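Local atomic coordinates of inorganic pyrophosphatase (Coxiella burnetii, PDB entry 3TR4), a protein that probably hydrolyses inorganic pyrophosphate to two phosphate ions in a magnesium-dependent reaction, working as a homohexamer. Residues G93-E98 and D104-A109. Numbering follows the deposited sequence.
With MN (manganese (II) ion), chain I.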
loop_
_atom_site.group_PDB
_atom_site.type_symbol
_atom_site.label_atom_id
_atom_site.label_comp_id
_atom_site.label_asym_id
_atom_site.label_seq_id
_atom_site.Cartn_x
_atom_site.Cartn_y
_atom_site.Cartn_z
ATOM N N GLY B 93 -21.524 -13.077 -18.549
ATOM C CA GLY B 93 -21.358 -14.456 -18.953
ATOM C C GLY B 93 -20.986 -15.313 -17.765
ATOM O O GLY B 93 -21.125 -14.893 -16.615
ATOM N N ILE B 94 -20.511 -16.518 -18.040
ATOM C CA ILE B 94 -20.162 -17.443 -16.974
ATOM C C ILE B 94 -18.932 -18.261 -17.345
ATOM O O ILE B 94 -18.772 -18.678 -18.490
ATOM C CB ILE B 94 -21.356 -18.359 -16.621
ATOM C CG1 ILE B 94 -20.990 -19.331 -15.497
ATOM C CG2 ILE B 94 -21.859 -19.096 -17.859
ATOM C CD1 ILE B 94 -22.181 -20.097 -14.952
HETATM N N MSE B 95 -18.049 -18.460 -16.374
HETATM C CA MSE B 95 -16.883 -19.302 -16.572
HETATM C C MSE B 95 -17.187 -20.711 -16.078
HETATM O O MSE B 95 -17.396 -20.929 -14.887
HETATM C CB MSE B 95 -15.683 -18.727 -15.817
HETATM C CG MSE B 95 -14.365 -19.397 -16.151
HETATM SE SE MSE B 95 -12.944 -18.835 -14.949
HETATM C CE MSE B 95 -13.536 -19.795 -13.353
ATOM N N LYS B 96 -17.220 -21.665 -17.001
ATOM C CA LYS B 96 -17.503 -23.048 -16.657
ATOM C C LYS B 96 -16.241 -23.720 -16.136
ATOM O O LYS B 96 -15.188 -23.653 -16.769
ATOM C CB LYS B 96 -18.031 -23.799 -17.879
ATOM C CG LYS B 96 -19.368 -23.289 -18.394
ATOM C CD LYS B 96 -20.501 -23.638 -17.440
ATOM C CE LYS B 96 -21.854 -23.261 -18.029
ATOM N NZ LYS B 96 -22.987 -23.724 -17.181
HETATM N N MSE B 97 -16.341 -24.360 -14.977
HETATM C CA MSE B 97 -15.183 -25.028 -14.400
HETATM C C MSE B 97 -15.604 -26.106 -13.416
HETATM O O MSE B 97 -16.723 -26.091 -12.903
HETATM C CB MSE B 97 -14.244 -24.014 -13.726
HETATM C CG MSE B 97 -14.324 -23.961 -12.202
HETATM SE SE MSE B 97 -12.986 -22.768 -11.378
HETATM C CE MSE B 97 -11.355 -23.628 -12.001
ATOM N N GLU B 98 -14.708 -27.051 -13.168
ATOM C CA GLU B 98 -14.945 -28.049 -12.136
ATOM C C GLU B 98 -13.744 -28.126 -11.211
ATOM O O GLU B 98 -12.610 -27.866 -11.622
ATOM C CB GLU B 98 -15.258 -29.419 -12.743
ATOM C CG GLU B 98 -14.083 -30.114 -13.405
ATOM C CD GLU B 98 -14.410 -31.545 -13.802
ATOM O OE1 GLU B 98 -14.824 -32.333 -12.924
ATOM O OE2 GLU B 98 -14.261 -31.880 -14.995
ATOM N N ASP B 104 -18.257 -26.041 -10.232
ATOM C CA ASP B 104 -17.979 -24.834 -9.463
ATOM C C ASP B 104 -17.798 -23.642 -10.398
ATOM O O ASP B 104 -16.844 -22.870 -10.268
ATOM C CB ASP B 104 -16.739 -25.018 -8.584
ATOM C CG ASP B 104 -16.641 -23.974 -7.486
ATOM O OD1 ASP B 104 -17.697 -23.565 -6.954
ATOM O OD2 ASP B 104 -15.506 -23.568 -7.154
ATOM N N SER B 105 -18.721 -23.506 -11.343
ATOM C CA SER B 105 -18.693 -22.402 -12.295
ATOM C C SER B 105 -18.848 -21.060 -11.595
ATOM O O SER B 105 -19.262 -20.990 -10.437
ATOM C CB SER B 105 -19.780 -22.575 -13.352
ATOM O OG SER B 105 -19.464 -23.645 -14.221
ATOM N N LYS B 106 -18.515 -19.992 -12.308
ATOM C CA LYS B 106 -18.546 -18.664 -11.727
ATOM C C LYS B 106 -19.075 -17.640 -12.727
ATOM O O LYS B 106 -18.580 -17.531 -13.850
ATOM C CB LYS B 106 -17.149 -18.281 -11.240
ATOM C CG LYS B 106 -16.636 -19.189 -10.118
ATOM C CD LYS B 106 -15.129 -19.135 -9.983
ATOM C CE LYS B 106 -14.661 -19.930 -8.769
ATOM N NZ LYS B 106 -15.312 -21.264 -8.671
ATOM N N VAL B 107 -20.096 -16.900 -12.315
ATOM C CA VAL B 107 -20.650 -15.839 -13.145
ATOM C C VAL B 107 -19.667 -14.676 -13.231
ATOM O O VAL B 107 -19.051 -14.301 -12.236
ATOM C CB VAL B 107 -22.000 -15.341 -12.591
ATOM C CG1 VAL B 107 -22.425 -14.057 -13.284
ATOM C CG2 VAL B 107 -23.064 -16.417 -12.755
ATOM N N LEU B 108 -19.503 -14.127 -14.429
ATOM C CA LEU B 108 -18.703 -12.922 -14.610
ATOM C C LEU B 108 -19.634 -11.718 -14.707
ATOM O O LEU B 108 -20.594 -11.730 -15.481
ATOM C CB LEU B 108 -17.841 -13.026 -15.872
ATOM C CG LEU B 108 -16.878 -11.858 -16.109
ATOM C CD1 LEU B 108 -15.821 -11.808 -15.018
ATOM C CD2 LEU B 108 -16.228 -11.954 -17.480
ATOM N N ALA B 109 -19.355 -10.682 -13.922
ATOM C CA ALA B 109 -20.236 -9.521 -13.866
ATOM C C ALA B 109 -19.482 -8.196 -13.824
ATOM O O ALA B 109 -18.269 -8.162 -13.610
ATOM C CB ALA B 109 -21.177 -9.631 -12.669
HETATM MN MN MN I . -17.762 -22.098 -4.897
HETATM O O HOH W 1 -19.748 -22.212 -4.955
HETATM O O HOH W 2 -17.896 -21.022 -2.654
#
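Gly93 pairs with Leu108 at one end of an antiparallel beta hairpin, strands 86-99 and 106-111, in the curled sheet of the soluble pyrophosphatase fold. Leu108 N donates to Gly93 O at 2.8 Å, whereas the return bond from Gly93 N to Leu108 O is weak. At the non-hydrogen-bonded pair Ile94–Val107, with chi1 of Ile94 at 180° setting CG1 anti to the backbone N, CG1 packs on Lys106 O and CD1 reaches Ser105 CB; beyond the hairpin, helix 160-175 touches this isoleucine. Met95 and Lys106 then exchange two backbone bonds, the shorter being Met95 N to Lys106 O (2.7 Å, 169° at the hydrogen). On the face shared with Leu108 their side chains run alongside each other, Met95 CE lying 3.8 Å from Lys106 CD, with Phe140 of helix 130-142 touching both. The regular ladder ends here: Lys96 lays CD 3.4 Å from Ser105 OG, and that hydroxyl, also hydrogen-bonded to Glu103, accepts a hydrogen bond from Met97 N at 3.3 Å, taking the place of a backbone carbonyl. Met97 O receives a hydrogen bond from Asp104 N, and SE of Met97, modelled like Met95 as selenomethionine, lies 3.9 Å from Lys106 NZ. This ammonium hydrogen-bonds Asp104 O and forms a salt bridge with Asp104 OD2, which it meets from above the carboxylate plane, and it also hydrogen-bonds Asp72, probably moderating the negative charge gathered at the metal site. Asp67 and Asp72 belong to that site too; Asp104 turns its other carboxylate oxygen, OD1, to the manganese at 2.5 Å.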